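Local coordinates for protein lovastatin nonaketide synthase, polyketide synthase component (Aspergillus terreus, PDB 7CPX) that builds dihydromonacolin L, the polyketide precursor of lovastatin, from nine malonyl-CoA units as a homodimeric, multidomain synthase that works together with LovC, at residues A[966-971]-A[1007-1012]; A[997-1002]-A[1020-1025]; A[1026-1031]-A[1077-1082]; A[1042-1047]-A[1060-1065]. The protein carries 2 engineered substitutions. All coordinates share one frame; numbering follows the deposited sequence.

In the fold
Following the chain from the N terminus, strand 967-974 opens contact 1, which closes when the C-terminal end of helix 995-1012 (residues 1007-1012) packs back on it. Contact 2 starts on the same helix inside that loop and ends beyond it, on strand 1016-1027, so contacts 1 and 2 cross. Contact 3 comes next in series: residues 1026-1031 pair with strand 1075-1087, and the hairpin of contact 4, strands 1040-1052 and 1057-1067, is nested within the loop it closes. Together they bind the central helix to neighbouring strands in the N-terminal hotdog of the dehydratase domain. Contacts 1 and 4 also reach the second subunit.

Contact 1 (A[966-971]-A[1007-1012]); sequences LSFQWL and LMIAGT
Phe968 and Trp970 of strand 967-971 turn toward helix 1007-1012, the two axes approaching to 10.2 Å with their N-to-C directions 136° apart. Ile1009 is the side chain that both rings share. Its CG1 lies over one face of the Phe968 ring, displaced toward the rim, in a CH-pi contact 3.8 Å from the ring centroid. The same CG1 meets Trp970 quite differently, at the edge of the indole and in its plane, 3.5 Å from CH2. Ile1009 CG1 is anti to the carbonyl carbon (chi1 -65°), which carries it toward the strand and between the two aromatics. Such a helix, laid with apolar side chains against a curved antiparallel sheet, is the sausage-in-bun arrangement of the hotdog fold, here the N-terminal one of the dehydratase domain. Further along, Met1008 runs antiparallel alongside the indole, with CB 3.6 Å from Trp970 CZ2. The thioether makes an oblique Met-aromatic contact with the five-membered ring, although the exact place of the sulfur is doubtful. At the other end, Thr1012 approaches the tip of Phe968: CG2 stands in the ring plane at its edge, 3.8 Å from CZ. The hydroxyl is held by its own helix, Thr1012 OG1 donating to Met1008 O at 2.8 Å. That carbonyl also accepts from Thr1012 N, the two donors coming from opposite faces of its plane. The intervening Gln969 has its partner across the dimer, its NE2 bonding to the carbonyl oxygen of Tyr962 of the second subunit.

Contact 2 (A[997-1002]-A[1020-1025]); sequences GYIVMA and LEILDM
Met1025, just past the corner in strand 1016-1027, reaches the helix, touching Tyr998 and Ile999. The chain turns at Asp1024, whose backbone has positive phi (50°), and this brings the methionine round so that its CB points toward helix 997-1002. CG is anti to the backbone N (chi1 176°), and the chain stays extended to its tip. On the way, CG passes the carbonyl oxygen of Lys1079 on the neighbouring strand. The sulfur then comes alongside Ile999, with SD 3.3 Å from CG1, and also meets CZ at the rim of the Phe1062 ring. The terminal methyl CE finishes between two helix residues, 3.5 Å from Tyr998 CB, with Ile999 CG1 as its second neighbour. Beside the methionine, Ile1022 presents a single atom to the helix: its CD1 lies 3.8 Å from Ile999 CG2 and 3.8 Å from Ala1002 CB. The same methyl lies 3.7 Å from Ile999 O, so it rests against the helix backbone between two side chains three residues apart. Tyr998 gives only the root of its side chain to the methionine; its hydroxyl is hydrogen-bonded to Ser1077 OG. Leu1173 and Phe1177 of helix 1170-1184 pack on Ile999 as well. This apolar seam between the central helix and the concave side of its sheet belongs to the hotdog fold, and here it lies close to the predicted catalytic residues of the dehydratase, the side chain of Ile999 about 8 Å from that of Asp1174 and the side chain of Tyr998 about 8 Å from that of His985.

Contact 3 (A[1026-1031]-A[1077-1082]); sequences SIDKAV and SAKGQL
The carboxylate of Asp1028 turns its oxygens to the aliphatic part of Lys1079, whose CG and CE lie close to its plane rather than over a face, and the two side chains cross at about a right angle. Its OD1 lies 3.6 Å from Lys1079 CG and its OD2 nearest CE. The charges themselves stay apart, OD2 and NZ being 4.5 Å from each other, too far for a salt bridge. Lys1079 CG sits between its own backbone N and carbonyl carbon (chi1 61°), which also sets it 3.9 Å from Ser1026 CB. Beneath these side chains the backbones of Ser1026 and Lys1079 form an antiparallel hydrogen-bonded pair, each N donating to the other's O. On the opposite face of the sheet Ile1027 CG1 packs loosely on Ala1078 CB, with Tyr998 of the central helix against both residues. On strand 1075-1087, Ser1077 and Ala1078 both face Ile1064 of the next strand, a classic beta bulge within the hotdog sheet. The carbonyl oxygen of Ser1077 accepts from Lys1029 N in a long bond of 3.2 Å that is straight at the hydrogen (167°), and weakly from Asp1028 N. The hydroxyl works the other way: Ser1077 OG donates to Lys1029 O, nearly along the C=O axis, at 2.7 Å. Ser1066 OG is a further partner of this hydroxyl.

Contact 4 (A[1042-1047]-A[1060-1065]); sequences LNLTAD and ISFKID
This is the core of the antiparallel hairpin formed by strands 1040-1052 and 1057-1067, part of the N-terminal hotdog sheet of the dehydratase domain. Three hydrogen-bonded pairs set the register: Asn1043 with Asp1065, Thr1045 with Lys1063 and Asp1047 with Ser1061. The bond from Asn1043 N to Asp1065 O is 2.9 Å and nearly straight (170°), whereas in the last pair the bond from Ser1061 N to Asp1047 O is weak. Polar side chains of these pairs line the face turned to the second subunit. Lys1063 NZ donates there to the carbonyl oxygen of Val1048 of that subunit, and Asp1047 OD2 approaches its counterpart in the second subunit, a pairing that could raise the acid's affinity for a proton. Asp1047 OD1 bonds to Ser967 OG, and Ser1061 OG to Gln1081 OE1. The opposite face is apolar and is covered by helix 995-1012. There Leu1044 CG is anti to the backbone N (chi1 168°), which swings CD1 across to the partner strand, 3.5 Å from Ile1064 CD1. The same methyl rests 3.9 Å from Phe1062 CB and lies near the plane of that ring, at its edge. Ile1064 CD1 also stands at the ring's edge. Farther along this face, the methyl CB of Ala1046 reaches diagonally to Ile1060, 3.8 Å from its CG2.

Contact 1 (A[966-971]-A[1007-1012])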
# COMPACT_ATOMS: atom_id res chain seq x y z
N LEU A 966 3.63 -0.63 10.69
CA LEU A 966 4.41 0.55 10.35
C LEU A 966 3.94 1.23 9.07
O LEU A 966 4.24 2.41 8.87
CB LEU A 966 5.89 0.18 10.20
CG LEU A 966 6.68 -0.04 11.49
CD1 LEU A 966 6.72 1.22 12.33
CD2 LEU A 966 6.12 -1.20 12.29
N SER A 967 3.23 0.52 8.20
CA SER A 967 2.71 1.09 6.97
C SER A 967 1.28 0.61 6.76
O SER A 967 0.99 -0.58 6.92
CB SER A 967 3.58 0.70 5.76
OG SER A 967 3.04 1.22 4.56
N PHE A 968 0.40 1.53 6.39
CA PHE A 968 -1.02 1.27 6.25
C PHE A 968 -1.51 1.89 4.96
O PHE A 968 -0.96 2.89 4.49
CB PHE A 968 -1.81 1.84 7.43
CG PHE A 968 -1.34 1.37 8.78
CD1 PHE A 968 -0.16 1.85 9.32
CD2 PHE A 968 -2.09 0.47 9.51
CE1 PHE A 968 0.28 1.42 10.56
CE2 PHE A 968 -1.66 0.05 10.75
CZ PHE A 968 -0.48 0.52 11.28
N GLN A 969 -2.57 1.32 4.40
CA GLN A 969 -3.20 1.89 3.22
C GLN A 969 -4.69 1.56 3.28
O GLN A 969 -5.10 0.45 2.93
CB GLN A 969 -2.57 1.37 1.93
CG GLN A 969 -3.04 2.10 0.69
CD GLN A 969 -2.23 1.74 -0.54
OE1 GLN A 969 -1.55 0.71 -0.57
NE2 GLN A 969 -2.30 2.58 -1.56
N TRP A 970 -5.48 2.52 3.74
CA TRP A 970 -6.93 2.36 3.76
C TRP A 970 -7.50 2.64 2.38
O TRP A 970 -7.27 3.71 1.81
CB TRP A 970 -7.56 3.30 4.79
CG TRP A 970 -7.19 2.97 6.19
CD1 TRP A 970 -7.90 2.21 7.07
CD2 TRP A 970 -6.02 3.41 6.89
NE1 TRP A 970 -7.24 2.14 8.27
CE2 TRP A 970 -6.08 2.87 8.18
CE3 TRP A 970 -4.93 4.20 6.54
CZ2 TRP A 970 -5.09 3.09 9.13
CZ3 TRP A 970 -3.95 4.42 7.48
CH2 TRP A 970 -4.04 3.87 8.76
N LEU A 971 -8.24 1.68 1.85
CA LEU A 971 -8.80 1.75 0.51
C LEU A 971 -10.30 1.96 0.60
O LEU A 971 -10.98 1.25 1.35
CB LEU A 971 -8.49 0.47 -0.27
CG LEU A 971 -7.03 0.01 -0.20
CD1 LEU A 971 -6.89 -1.38 -0.77
CD2 LEU A 971 -6.13 0.98 -0.93
N LEU A 1007 -5.56 7.61 14.36
CA LEU A 1007 -6.21 6.87 15.43
C LEU A 1007 -6.04 5.37 15.24
O LEU A 1007 -5.70 4.64 16.17
CB LEU A 1007 -7.70 7.21 15.49
CG LEU A 1007 -8.14 8.58 15.99
CD1 LEU A 1007 -9.59 8.51 16.43
CD2 LEU A 1007 -7.26 9.09 17.11
N MET A 1008 -6.29 4.89 14.02
CA MET A 1008 -6.18 3.46 13.75
C MET A 1008 -4.75 2.97 13.90
O MET A 1008 -4.52 1.86 14.39
CB MET A 1008 -6.71 3.14 12.35
CG MET A 1008 -8.19 3.44 12.18
SD MET A 1008 -8.88 2.77 10.66
CE MET A 1008 -8.90 1.02 11.03
N ILE A 1009 -3.78 3.78 13.48
CA ILE A 1009 -2.38 3.41 13.65
C ILE A 1009 -2.02 3.32 15.12
O ILE A 1009 -1.36 2.37 15.56
CB ILE A 1009 -1.47 4.42 12.91
CG1 ILE A 1009 -1.73 4.34 11.41
CG2 ILE A 1009 -0.01 4.14 13.22
CD1 ILE A 1009 -1.14 5.48 10.63
N ALA A 1010 -2.45 4.30 15.92
CA ALA A 1010 -2.18 4.26 17.35
C ALA A 1010 -2.82 3.04 17.99
O ALA A 1010 -2.21 2.37 18.83
CB ALA A 1010 -2.67 5.54 18.01
N GLY A 1011 -4.05 2.72 17.59
CA GLY A 1011 -4.69 1.51 18.09
C GLY A 1011 -3.93 0.26 17.70
O GLY A 1011 -3.84 -0.69 18.47
N THR A 1012 -3.37 0.25 16.48
CA THR A 1012 -2.56 -0.88 16.05
C THR A 1012 -1.36 -1.07 16.96
O THR A 1012 -0.94 -2.21 17.21
CB THR A 1012 -2.10 -0.67 14.61
OG1 THR A 1012 -3.24 -0.51 13.76
CG2 THR A 1012 -1.29 -1.86 14.13

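Contact 2 (A[997-1002]-A[1020-1025])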
# COMPACT_ATOMS: atom_id res chain seq x y z
N GLY A 997 -12.34 16.87 4.74
CA GLY A 997 -12.48 15.43 4.60
C GLY A 997 -11.14 14.72 4.60
O GLY A 997 -10.96 13.72 5.29
N TYR A 998 -10.18 15.25 3.84
CA TYR A 998 -8.84 14.66 3.85
C TYR A 998 -8.22 14.75 5.23
O TYR A 998 -7.55 13.81 5.68
CB TYR A 998 -7.94 15.38 2.83
CG TYR A 998 -8.46 15.36 1.41
CD1 TYR A 998 -8.84 14.18 0.80
CD2 TYR A 998 -8.56 16.54 0.68
CE1 TYR A 998 -9.30 14.17 -0.50
CE2 TYR A 998 -9.03 16.54 -0.61
CZ TYR A 998 -9.40 15.36 -1.20
OH TYR A 998 -9.86 15.36 -2.50
N ILE A 999 -8.42 15.87 5.92
CA ILE A 999 -7.84 16.04 7.25
C ILE A 999 -8.44 15.02 8.22
O ILE A 999 -7.72 14.41 9.02
CB ILE A 999 -8.05 17.48 7.73
CG1 ILE A 999 -7.11 18.41 6.98
CG2 ILE A 999 -7.82 17.58 9.23
CD1 ILE A 999 -7.51 19.85 7.01
N VAL A 1000 -9.76 14.84 8.18
CA VAL A 1000 -10.40 13.88 9.06
C VAL A 1000 -9.96 12.47 8.71
O VAL A 1000 -9.79 11.62 9.59
CB VAL A 1000 -11.93 14.02 8.98
CG1 VAL A 1000 -12.60 12.98 9.86
CG2 VAL A 1000 -12.35 15.41 9.41
N MET A 1001 -9.76 12.19 7.42
CA MET A 1001 -9.24 10.88 7.02
C MET A 1001 -7.87 10.65 7.62
O MET A 1001 -7.58 9.57 8.15
CB MET A 1001 -9.18 10.79 5.50
CG MET A 1001 -10.52 10.70 4.82
SD MET A 1001 -10.42 10.84 3.03
CE MET A 1001 -9.41 9.42 2.62
N ALA A 1002 -7.00 11.66 7.56
CA ALA A 1002 -5.66 11.52 8.12
C ALA A 1002 -5.72 11.31 9.62
O ALA A 1002 -4.98 10.49 10.17
CB ALA A 1002 -4.82 12.75 7.78
N LEU A 1020 -2.85 15.20 18.27
CA LEU A 1020 -2.78 14.76 16.87
C LEU A 1020 -2.56 15.99 15.99
O LEU A 1020 -3.52 16.67 15.62
CB LEU A 1020 -4.04 14.01 16.50
CG LEU A 1020 -4.03 13.11 15.26
CD1 LEU A 1020 -5.36 12.41 15.14
CD2 LEU A 1020 -3.73 13.91 14.00
N GLU A 1021 -1.30 16.27 15.65
CA GLU A 1021 -0.97 17.34 14.73
C GLU A 1021 -0.91 16.80 13.31
O GLU A 1021 -0.55 15.65 13.08
CB GLU A 1021 0.37 17.98 15.08
CG GLU A 1021 0.57 18.32 16.55
CD GLU A 1021 2.02 18.63 16.88
OE1 GLU A 1021 2.82 18.80 15.94
OE2 GLU A 1021 2.35 18.69 18.08
N ILE A 1022 -1.27 17.66 12.36
CA ILE A 1022 -1.08 17.40 10.93
C ILE A 1022 -0.21 18.52 10.39
O ILE A 1022 -0.61 19.69 10.40
CB ILE A 1022 -2.41 17.33 10.18
CG1 ILE A 1022 -3.10 16.00 10.47
CG2 ILE A 1022 -2.18 17.50 8.69
CD1 ILE A 1022 -4.51 15.91 9.93
N LEU A 1023 0.98 18.16 9.90
CA LEU A 1023 2.01 19.11 9.54
C LEU A 1023 2.20 19.14 8.03
O LEU A 1023 2.12 18.11 7.36
CB LEU A 1023 3.34 18.75 10.21
CG LEU A 1023 3.30 18.61 11.73
CD1 LEU A 1023 4.62 18.05 12.25
CD2 LEU A 1023 3.01 19.95 12.39
N ASP A 1024 2.45 20.34 7.50
CA ASP A 1024 2.80 20.54 6.10
C ASP A 1024 1.83 19.82 5.18
O ASP A 1024 2.21 19.28 4.14
CB ASP A 1024 4.24 20.08 5.83
CG ASP A 1024 4.76 20.53 4.48
OD1 ASP A 1024 4.01 21.22 3.76
OD2 ASP A 1024 5.91 20.19 4.13
N MET A 1025 0.55 19.80 5.55
CA MET A 1025 -0.44 19.13 4.74
C MET A 1025 -0.73 19.94 3.48
O MET A 1025 -0.79 21.17 3.51
CB MET A 1025 -1.73 18.92 5.52
CG MET A 1025 -2.85 18.32 4.68
SD MET A 1025 -4.17 17.62 5.68
CE MET A 1025 -5.21 16.92 4.40

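Contact 3 (A[1026-1031]-A[1077-1082])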
# COMPACT_ATOMS: atom_id res chain seq x y z
N SER A 1026 -0.90 19.23 2.37
CA SER A 1026 -1.17 19.85 1.08
C SER A 1026 -2.29 19.09 0.38
O SER A 1026 -2.24 17.87 0.29
CB SER A 1026 0.09 19.85 0.20
OG SER A 1026 -0.18 20.42 -1.07
N ILE A 1027 -3.28 19.83 -0.09
CA ILE A 1027 -4.36 19.28 -0.90
C ILE A 1027 -4.00 19.55 -2.36
O ILE A 1027 -4.10 20.69 -2.83
CB ILE A 1027 -5.72 19.89 -0.54
CG1 ILE A 1027 -6.17 19.40 0.84
CG2 ILE A 1027 -6.75 19.53 -1.58
CD1 ILE A 1027 -5.43 20.02 2.00
N ASP A 1028 -3.59 18.50 -3.07
CA ASP A 1028 -3.06 18.66 -4.42
C ASP A 1028 -4.15 18.67 -5.48
O ASP A 1028 -4.08 19.46 -6.43
CB ASP A 1028 -2.05 17.55 -4.72
CG ASP A 1028 -0.88 17.56 -3.76
OD1 ASP A 1028 -1.08 17.24 -2.57
OD2 ASP A 1028 0.25 17.88 -4.20
N LYS A 1029 -5.15 17.80 -5.35
CA LYS A 1029 -6.20 17.67 -6.36
C LYS A 1029 -7.53 17.46 -5.64
O LYS A 1029 -7.73 16.43 -4.99
CB LYS A 1029 -5.91 16.52 -7.32
CG LYS A 1029 -6.96 16.36 -8.40
CD LYS A 1029 -6.53 15.35 -9.45
CE LYS A 1029 -7.51 15.28 -10.60
NZ LYS A 1029 -7.04 14.40 -11.70
N ALA A 1030 -8.43 18.43 -5.77
CA ALA A 1030 -9.76 18.28 -5.21
C ALA A 1030 -10.50 17.16 -5.93
O ALA A 1030 -10.49 17.08 -7.16
CB ALA A 1030 -10.54 19.59 -5.33
N VAL A 1031 -11.15 16.30 -5.15
CA VAL A 1031 -11.91 15.18 -5.71
C VAL A 1031 -13.27 15.71 -6.14
O VAL A 1031 -14.10 16.07 -5.30
CB VAL A 1031 -12.05 14.04 -4.70
CG1 VAL A 1031 -13.25 13.18 -5.03
CG2 VAL A 1031 -10.79 13.20 -4.69
N SER A 1077 -4.54 13.29 -4.05
CA SER A 1077 -5.53 14.27 -3.63
C SER A 1077 -5.00 15.17 -2.52
O SER A 1077 -5.24 16.38 -2.53
CB SER A 1077 -6.80 13.56 -3.15
OG SER A 1077 -7.94 14.02 -3.85
N ALA A 1078 -4.28 14.59 -1.57
CA ALA A 1078 -3.72 15.36 -0.47
C ALA A 1078 -2.50 14.63 0.08
O ALA A 1078 -2.31 13.43 -0.16
CB ALA A 1078 -4.75 15.58 0.64
N LYS A 1079 -1.69 15.36 0.84
CA LYS A 1079 -0.52 14.77 1.48
C LYS A 1079 -0.17 15.60 2.70
O LYS A 1079 -0.62 16.74 2.85
CB LYS A 1079 0.67 14.70 0.52
CG LYS A 1079 1.13 16.05 0.00
CD LYS A 1079 2.41 15.93 -0.80
CE LYS A 1079 2.86 17.28 -1.33
NZ LYS A 1079 4.13 17.19 -2.09
N GLY A 1080 0.64 15.01 3.57
CA GLY A 1080 1.10 15.71 4.76
C GLY A 1080 1.78 14.76 5.72
O GLY A 1080 2.13 13.63 5.36
N GLN A 1081 1.95 15.22 6.95
CA GLN A 1081 2.53 14.42 8.02
C GLN A 1081 1.59 14.47 9.22
O GLN A 1081 0.78 15.38 9.36
CB GLN A 1081 3.91 14.94 8.43
CG GLN A 1081 4.76 15.45 7.28
CD GLN A 1081 5.12 14.36 6.29
OE1 GLN A 1081 5.24 13.19 6.65
NE2 GLN A 1081 5.29 14.74 5.03
N LEU A 1082 1.72 13.47 10.09
CA LEU A 1082 0.97 13.40 11.33
C LEU A 1082 1.95 13.24 12.48
O LEU A 1082 2.81 12.36 12.44
CB LEU A 1082 -0.02 12.24 11.32
CG LEU A 1082 -1.17 12.33 10.31
CD1 LEU A 1082 -1.42 10.99 9.67
CD2 LEU A 1082 -2.42 12.81 11.01

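Contact 4 (A[1042-1047]-A[1060-1065])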
# COMPACT_ATOMS: atom_id res chain seq x y z
N LEU A 1042 -10.43 6.57 -3.04
CA LEU A 1042 -9.55 7.25 -2.10
C LEU A 1042 -8.71 6.21 -1.39
O LEU A 1042 -9.25 5.31 -0.74
CB LEU A 1042 -10.35 8.08 -1.09
CG LEU A 1042 -11.18 9.23 -1.65
CD1 LEU A 1042 -11.87 9.97 -0.52
CD2 LEU A 1042 -10.31 10.19 -2.45
N ASN A 1043 -7.39 6.33 -1.52
CA ASN A 1043 -6.45 5.43 -0.87
C ASN A 1043 -5.57 6.27 0.04
O ASN A 1043 -4.71 7.02 -0.44
CB ASN A 1043 -5.62 4.67 -1.90
CG ASN A 1043 -6.47 4.03 -2.98
OD1 ASN A 1043 -6.16 4.09 -4.16
ND2 ASN A 1043 -7.57 3.41 -2.56
N LEU A 1044 -5.79 6.17 1.34
CA LEU A 1044 -4.98 6.89 2.32
C LEU A 1044 -3.84 5.98 2.74
O LEU A 1044 -4.04 5.01 3.48
CB LEU A 1044 -5.82 7.32 3.51
CG LEU A 1044 -5.02 7.83 4.71
CD1 LEU A 1044 -3.91 8.76 4.28
CD2 LEU A 1044 -5.93 8.53 5.70
N THR A 1045 -2.64 6.29 2.26
CA THR A 1045 -1.43 5.56 2.63
C THR A 1045 -0.72 6.34 3.73
O THR A 1045 -0.29 7.47 3.51
CB THR A 1045 -0.52 5.37 1.43
OG1 THR A 1045 -1.24 4.72 0.37
CG2 THR A 1045 0.70 4.54 1.80
N ALA A 1046 -0.60 5.72 4.90
CA ALA A 1046 0.02 6.35 6.07
C ALA A 1046 1.16 5.47 6.54
O ALA A 1046 0.95 4.31 6.90
CB ALA A 1046 -1.01 6.55 7.18
N ASP A 1047 2.36 6.03 6.56
CA ASP A 1047 3.57 5.29 6.90
C ASP A 1047 4.24 5.99 8.07
O ASP A 1047 4.67 7.14 7.94
CB ASP A 1047 4.50 5.22 5.70
CG ASP A 1047 3.74 5.11 4.39
OD1 ASP A 1047 3.26 4.01 4.07
OD2 ASP A 1047 3.60 6.15 3.71
N ILE A 1060 4.09 10.21 11.04
CA ILE A 1060 3.46 9.38 10.01
C ILE A 1060 3.23 10.21 8.75
O ILE A 1060 2.36 11.08 8.72
CB ILE A 1060 2.13 8.80 10.51
CG1 ILE A 1060 2.28 8.25 11.93
CG2 ILE A 1060 1.64 7.71 9.58
CD1 ILE A 1060 0.98 7.73 12.51
N SER A 1061 3.98 9.93 7.70
CA SER A 1061 3.72 10.58 6.42
C SER A 1061 2.47 9.96 5.79
O SER A 1061 2.39 8.75 5.61
CB SER A 1061 4.91 10.43 5.49
OG SER A 1061 6.08 11.00 6.06
N PHE A 1062 1.50 10.81 5.45
CA PHE A 1062 0.23 10.33 4.93
C PHE A 1062 -0.04 10.98 3.58
O PHE A 1062 0.35 12.12 3.33
CB PHE A 1062 -0.92 10.63 5.91
CG PHE A 1062 -1.35 12.07 5.93
CD1 PHE A 1062 -2.37 12.51 5.12
CD2 PHE A 1062 -0.74 12.97 6.79
CE1 PHE A 1062 -2.77 13.83 5.14
CE2 PHE A 1062 -1.14 14.29 6.82
CZ PHE A 1062 -2.16 14.72 5.99
N LYS A 1063 -0.71 10.21 2.72
CA LYS A 1063 -1.04 10.65 1.37
C LYS A 1063 -2.40 10.08 1.01
O LYS A 1063 -2.56 8.86 0.94
CB LYS A 1063 0.02 10.19 0.36
CG LYS A 1063 1.43 10.61 0.70
CD LYS A 1063 2.42 10.07 -0.31
CE LYS A 1063 3.85 10.39 0.08
NZ LYS A 1063 4.10 11.86 0.13
N ILE A 1064 -3.38 10.95 0.79
CA ILE A 1064 -4.69 10.55 0.29
C ILE A 1064 -4.60 10.64 -1.23
O ILE A 1064 -4.71 11.72 -1.81
CB ILE A 1064 -5.82 11.42 0.86
CG1 ILE A 1064 -6.00 11.18 2.35
CG2 ILE A 1064 -7.11 11.13 0.12
CD1 ILE A 1064 -4.99 11.90 3.20
N ASP A 1065 -4.36 9.50 -1.87
CA ASP A 1065 -4.41 9.43 -3.31
C ASP A 1065 -5.85 9.28 -3.78
O ASP A 1065 -6.66 8.61 -3.13
CB ASP A 1065 -3.58 8.25 -3.81
CG ASP A 1065 -2.17 8.25 -3.25
OD1 ASP A 1065 -1.63 9.35 -3.01
OD2 ASP A 1065 -1.61 7.15 -3.05